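Local coordinates for protein lantibiotic dehydratase (PDB 5EHK) that is a lantibiotic dehydratase that probably uses glutamyl-tRNA to glutamylate serines and threonines of the NAI-107 precursor peptide before eliminating glutamate to form dehydroamino acids, at residues R167-A172 with T541-D546; P365-L370 with A579-H584. One frame throughout, in Å; residues are numbered along the deposited sequence.

Interaction 1 (R167-A172 with T541-D546); sequences RTRTRA and TGLLPD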
loop_
_atom_site.group_PDB
_atom_site.type_symbol
_atom_site.label_atom_id
_atom_site.label_comp_id
_atom_site.label_asym_id
_atom_site.label_seq_id
_atom_site.Cartn_x
_atom_site.Cartn_y
_atom_site.Cartn_z
ATOM N N ARG A 167 -0.045 -35.792 -38.982
ATOM C CA ARG A 167 -0.366 -34.818 -40.021
ATOM C C ARG A 167 -0.250 -33.371 -39.567
ATOM O O ARG A 167 -0.595 -33.015 -38.441
ATOM C CB ARG A 167 -1.790 -35.050 -40.503
ATOM C CG ARG A 167 -1.976 -36.306 -41.295
ATOM C CD ARG A 167 -1.085 -36.302 -42.515
ATOM N NE ARG A 167 -1.829 -36.882 -43.626
ATOM C CZ ARG A 167 -2.681 -36.192 -44.381
ATOM N NH1 ARG A 167 -2.896 -34.902 -44.135
ATOM N NH2 ARG A 167 -3.333 -36.789 -45.370
ATOM N N THR A 168 0.190 -32.540 -40.499
ATOM C CA THR A 168 0.463 -31.138 -40.262
ATOM C C THR A 168 -0.675 -30.292 -40.818
ATOM O O THR A 168 -1.318 -30.684 -41.787
ATOM C CB THR A 168 1.798 -30.757 -40.929
ATOM O OG1 THR A 168 2.871 -31.100 -40.052
ATOM C CG2 THR A 168 1.881 -29.296 -41.162
ATOM N N ARG A 169 -1.001 -29.187 -40.154
ATOM C CA ARG A 169 -1.766 -28.123 -40.812
ATOM C C ARG A 169 -0.899 -26.872 -40.817
ATOM O O ARG A 169 -0.378 -26.495 -39.768
ATOM C CB ARG A 169 -3.041 -27.777 -40.071
ATOM C CG ARG A 169 -3.539 -26.416 -40.487
ATOM C CD ARG A 169 -4.929 -26.167 -40.009
ATOM N NE ARG A 169 -4.880 -25.905 -38.578
ATOM C CZ ARG A 169 -5.933 -25.930 -37.775
ATOM N NH1 ARG A 169 -7.139 -26.224 -38.255
ATOM N NH2 ARG A 169 -5.770 -25.683 -36.485
ATOM N N THR A 170 -0.767 -26.218 -41.969
ATOM C CA THR A 170 0.106 -25.048 -42.110
ATOM C C THR A 170 -0.652 -23.794 -42.560
ATOM O O THR A 170 -1.424 -23.824 -43.512
ATOM C CB THR A 170 1.264 -25.340 -43.076
ATOM O OG1 THR A 170 1.942 -26.514 -42.631
ATOM C CG2 THR A 170 2.259 -24.168 -43.135
ATOM N N ARG A 171 -0.413 -22.690 -41.862
ATOM C CA ARG A 171 -1.107 -21.441 -42.142
ATOM C C ARG A 171 -0.166 -20.259 -42.156
ATOM O O ARG A 171 0.950 -20.315 -41.636
ATOM C CB ARG A 171 -2.232 -21.198 -41.134
ATOM C CG ARG A 171 -3.449 -22.070 -41.349
ATOM C CD ARG A 171 -4.373 -22.028 -40.154
ATOM N NE ARG A 171 -5.649 -22.674 -40.449
ATOM C CZ ARG A 171 -6.627 -22.843 -39.564
ATOM N NH1 ARG A 171 -6.462 -22.426 -38.313
ATOM N NH2 ARG A 171 -7.765 -23.433 -39.924
ATOM N N ALA A 172 -0.632 -19.191 -42.782
ATOM C CA ALA A 172 0.117 -17.959 -42.877
ATOM C C ALA A 172 0.211 -17.330 -41.504
ATOM O O ALA A 172 -0.763 -17.317 -40.773
ATOM C CB ALA A 172 -0.577 -17.019 -43.845
ATOM N N THR A 541 -9.169 -26.335 -33.679
ATOM C CA THR A 541 -10.407 -26.617 -34.402
ATOM C C THR A 541 -10.113 -27.036 -35.846
ATOM O O THR A 541 -9.278 -26.433 -36.520
ATOM C CB THR A 541 -11.334 -25.388 -34.373
ATOM O OG1 THR A 541 -11.655 -25.070 -33.010
ATOM C CG2 THR A 541 -12.615 -25.658 -35.138
ATOM N N GLY A 542 -10.811 -28.067 -36.313
ATOM C CA GLY A 542 -10.557 -28.651 -37.622
ATOM C C GLY A 542 -9.715 -29.918 -37.536
ATOM O O GLY A 542 -9.987 -30.910 -38.213
ATOM N N LEU A 543 -8.686 -29.876 -36.694
ATOM C CA LEU A 543 -7.774 -31.002 -36.494
ATOM C C LEU A 543 -8.432 -32.218 -35.847
ATOM O O LEU A 543 -8.121 -33.358 -36.194
ATOM C CB LEU A 543 -6.564 -30.571 -35.671
ATOM C CG LEU A 543 -5.376 -30.156 -36.520
ATOM C CD1 LEU A 543 -5.818 -29.311 -37.711
ATOM C CD2 LEU A 543 -4.380 -29.396 -35.669
ATOM N N LEU A 544 -9.347 -31.991 -34.916
ATOM C CA LEU A 544 -9.954 -33.119 -34.223
ATOM C C LEU A 544 -11.466 -33.143 -34.382
ATOM O O LEU A 544 -12.193 -32.916 -33.412
ATOM C CB LEU A 544 -9.570 -33.104 -32.749
ATOM C CG LEU A 544 -8.079 -32.923 -32.499
ATOM C CD1 LEU A 544 -7.798 -32.871 -30.992
ATOM C CD2 LEU A 544 -7.281 -34.044 -33.200
ATOM N N PRO A 545 -11.937 -33.447 -35.605
ATOM C CA PRO A 545 -13.348 -33.412 -36.019
ATOM C C PRO A 545 -14.203 -34.108 -34.978
ATOM O O PRO A 545 -15.317 -33.674 -34.646
ATOM C CB PRO A 545 -13.344 -34.230 -37.312
ATOM C CG PRO A 545 -11.970 -34.062 -37.852
ATOM C CD PRO A 545 -11.087 -34.069 -36.636
ATOM N N ASP A 546 -13.632 -35.203 -34.480
ATOM C CA ASP A 546 -14.082 -35.918 -33.303
ATOM C C ASP A 546 -14.565 -34.955 -32.197
ATOM O O ASP A 546 -15.771 -34.826 -31.950
ATOM C CB ASP A 546 -12.884 -36.731 -32.767
ATOM C CG ASP A 546 -11.664 -36.711 -33.720
ATOM O OD1 ASP A 546 -11.846 -36.565 -34.955
ATOM O OD2 ASP A 546 -10.523 -36.855 -33.235
#
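R169 meets the 541-543 loop with two parts of one flat group: an edge of its guanidinium takes the carbonyl of T541, and a face lies against L543. Across the edge, NH1 of R169 donates to O of T541 at 2.8 Å, with a nearly straight N-H...O angle of 174°. T541 O lies within 3° of the guanidinium plane, so the bond runs in that plane, and L543 approaches from a different direction, over a face. That face receives a methyl: CD1 of L543 sits over the centre of the group, 3.4 Å from CZ of R169, while the two side chains run obliquely to one another. R171, two residues along the same strand, approaches the opposite face, placing its NH1 above the centre of the R169 group; the two guanidinium planes are only about 14° apart. The contact joins strand 167-172, paired antiparallel with strand 366-379, to the loop leading into helix 545-556, in which L544 is the N-cap residue. G542, at a positive phi, turns the loop between the two touching points, and its amide is bonded to D548 of that helix. From a CG anti to the backbone N, the R169 chain bends at chi3, turning the guanidinium edge to T541 O and its face to L543. D369 is a second partner, on NH2; together with T541 O on NH1 it limits rotation of the group.

Interaction 2 (P365-L370 with A579-H584); sequences PLHVDL and AANLAH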
loop_
_atom_site.group_PDB
_atom_site.type_symbol
_atom_site.label_atom_id
_atom_site.label_comp_id
_atom_site.label_asym_id
_atom_site.label_seq_id
_atom_site.Cartn_x
_atom_site.Cartn_y
_atom_site.Cartn_z
ATOM N N PRO A 365 7.073 -16.723 -41.325
ATOM C CA PRO A 365 5.820 -16.498 -42.050
ATOM C C PRO A 365 4.875 -17.691 -41.946
ATOM O O PRO A 365 3.804 -17.676 -42.566
ATOM C CB PRO A 365 6.293 -16.372 -43.488
ATOM C CG PRO A 365 7.416 -17.342 -43.547
ATOM C CD PRO A 365 8.121 -17.251 -42.215
ATOM N N LEU A 366 5.259 -18.724 -41.200
ATOM C CA LEU A 366 4.382 -19.887 -41.064
ATOM C C LEU A 366 4.048 -20.221 -39.616
ATOM O O LEU A 366 4.845 -20.019 -38.700
ATOM C CB LEU A 366 4.994 -21.140 -41.720
ATOM C CG LEU A 366 5.440 -21.188 -43.174
ATOM C CD1 LEU A 366 6.016 -22.559 -43.424
ATOM C CD2 LEU A 366 4.288 -20.932 -44.107
ATOM N N HIS A 367 2.853 -20.753 -39.434
ATOM C CA HIS A 367 2.448 -21.315 -38.161
ATOM C C HIS A 367 1.985 -22.748 -38.394
ATOM O O HIS A 367 1.134 -23.009 -39.253
ATOM C CB HIS A 367 1.350 -20.475 -37.487
ATOM C CG HIS A 367 0.876 -21.052 -36.189
ATOM N ND1 HIS A 367 1.549 -20.862 -34.999
ATOM C CD2 HIS A 367 -0.191 -21.837 -35.899
ATOM C CE1 HIS A 367 0.911 -21.500 -34.033
ATOM N NE2 HIS A 367 -0.150 -22.099 -34.551
ATOM N N VAL A 368 2.586 -23.685 -37.672
ATOM C CA VAL A 368 2.306 -25.100 -37.905
ATOM C C VAL A 368 1.710 -25.749 -36.682
ATOM O O VAL A 368 2.251 -25.637 -35.597
ATOM C CB VAL A 368 3.579 -25.891 -38.322
ATOM C CG1 VAL A 368 3.308 -27.395 -38.322
ATOM C CG2 VAL A 368 4.090 -25.417 -39.687
ATOM N N ASP A 369 0.577 -26.409 -36.860
ATOM C CA ASP A 369 0.028 -27.244 -35.805
ATOM C C ASP A 369 0.141 -28.699 -36.257
ATOM O O ASP A 369 -0.050 -29.013 -37.441
ATOM C CB ASP A 369 -1.444 -26.922 -35.527
ATOM C CG ASP A 369 -1.700 -25.436 -35.226
ATOM O OD1 ASP A 369 -0.767 -24.720 -34.765
ATOM O OD2 ASP A 369 -2.869 -25.006 -35.438
ATOM N N LEU A 370 0.431 -29.587 -35.313
ATOM C CA LEU A 370 0.653 -30.977 -35.628
ATOM C C LEU A 370 -0.458 -31.832 -35.061
ATOM O O LEU A 370 -0.730 -31.783 -33.868
ATOM C CB LEU A 370 1.952 -31.423 -35.002
ATOM C CG LEU A 370 2.389 -32.813 -35.432
ATOM C CD1 LEU A 370 2.443 -32.883 -36.953
ATOM C CD2 LEU A 370 3.722 -33.162 -34.795
ATOM N N ALA A 579 0.767 -14.158 -30.368
ATOM C CA ALA A 579 -0.563 -14.456 -29.857
ATOM C C ALA A 579 -1.585 -14.361 -30.964
ATOM O O ALA A 579 -2.624 -15.011 -30.914
ATOM C CB ALA A 579 -0.932 -13.554 -28.696
ATOM N N ALA A 580 -1.300 -13.538 -31.961
ATOM C CA ALA A 580 -2.265 -13.356 -33.035
ATOM C C ALA A 580 -2.433 -14.675 -33.789
ATOM O O ALA A 580 -3.526 -14.993 -34.265
ATOM C CB ALA A 580 -1.841 -12.225 -33.964
ATOM N N ASN A 581 -1.353 -15.459 -33.853
ATOM C CA ASN A 581 -1.405 -16.789 -34.470
ATOM C C ASN A 581 -2.190 -17.797 -33.641
ATOM O O ASN A 581 -2.502 -18.879 -34.127
ATOM C CB ASN A 581 0.006 -17.344 -34.679
ATOM C CG ASN A 581 0.720 -16.705 -35.845
ATOM O OD1 ASN A 581 0.117 -16.453 -36.892
ATOM N ND2 ASN A 581 2.004 -16.411 -35.664
ATOM N N LEU A 582 -2.520 -17.441 -32.402
ATOM C CA LEU A 582 -3.208 -18.366 -31.502
ATOM C C LEU A 582 -4.661 -17.984 -31.253
ATOM O O LEU A 582 -5.271 -18.420 -30.285
ATOM C CB LEU A 582 -2.460 -18.475 -30.173
ATOM C CG LEU A 582 -0.961 -18.775 -30.250
ATOM C CD1 LEU A 582 -0.359 -18.826 -28.866
ATOM C CD2 LEU A 582 -0.715 -20.090 -30.987
ATOM N N ALA A 583 -5.202 -17.152 -32.129
ATOM C CA ALA A 583 -6.506 -16.563 -31.890
ATOM C C ALA A 583 -7.506 -17.002 -32.942
ATOM O O ALA A 583 -8.607 -16.454 -33.017
ATOM C CB ALA A 583 -6.420 -15.040 -31.808
ATOM N N HIS A 584 -7.114 -17.966 -33.773
ATOM C CA HIS A 584 -8.028 -18.542 -34.769
ATOM C C HIS A 584 -9.004 -19.524 -34.128
ATOM O O HIS A 584 -8.903 -20.726 -34.327
ATOM C CB HIS A 584 -7.223 -19.231 -35.857
ATOM C CG HIS A 584 -6.295 -18.306 -36.569
ATOM N ND1 HIS A 584 -6.746 -17.213 -37.275
ATOM C CD2 HIS A 584 -4.943 -18.269 -36.636
ATOM C CE1 HIS A 584 -5.710 -16.558 -37.772
ATOM N NE2 HIS A 584 -4.604 -17.177 -37.396
#
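The imidazole of H367 lies against N581, whose CB is above one face of the ring, while CE1, at the far end of the imidazole, touches a methyl of L582. The first contact is a CH-pi interaction: CB of N581 stands 4.2 Å from the centroid of the H367 ring and 26° off its normal. Within the ring, ND1 comes nearest, at 3.9 Å from N581 CB. The backbone O of N581 also lies above the ring plane, but displaced toward the rim. In H367, CG is anti to the backbone N (chi1 178°), which carries the ring out from the strand toward the turn. The side chains of H367 and N581 pass one another in opposite directions, and the imidazole and amide planes are close to parallel, 21° apart.

Strand 366-379 runs beside strand 167-172 in an antiparallel pair, and the partner segment carries the later part of a helix that begins at 577 and a type I turn from A580 to A583. The turn region is tied back to the helix by L582 N bonding to O of A579 at 2.9 Å. N581 uses its amide elsewhere: ND2 donates to D173, and OD1 accepts the backbone N-H of M174, at the start of helix 174-185. Both amide atoms are thus bonded, which should hold the group against rotation and is consistent with CB staying over the imidazole.

L582 crosses H367 at about a right angle. Its chain is extended to CD1, with CG anti to the carbonyl carbon; the other branch, CD2, reaches the ring, 3.7 Å from H367 CE1, from an oblique direction. R539, from a loop, packs against both H367 and L582.

How the interactions relate
Interactions 1 and 2 are neighbours, their centres about 11 Å apart, and are joined through the antiparallel pairing of strands 167-172 and 366-379. R171 O and H367 N, 2.9 Å apart, form a probable backbone hydrogen bond between the two strands. On the side-chain level, NH2 of R169 and OD2 of D369 make a salt bridge at 3.2 Å, linking the guanidinium of interaction 1 to the strand that carries H367 in interaction 2. R171 also touches H584 of the 579-584 segment. The strand pair thus meets two separate segments, 541-546 and 579-584, and N581 further ties the second to D173, which directly follows strand 167-172.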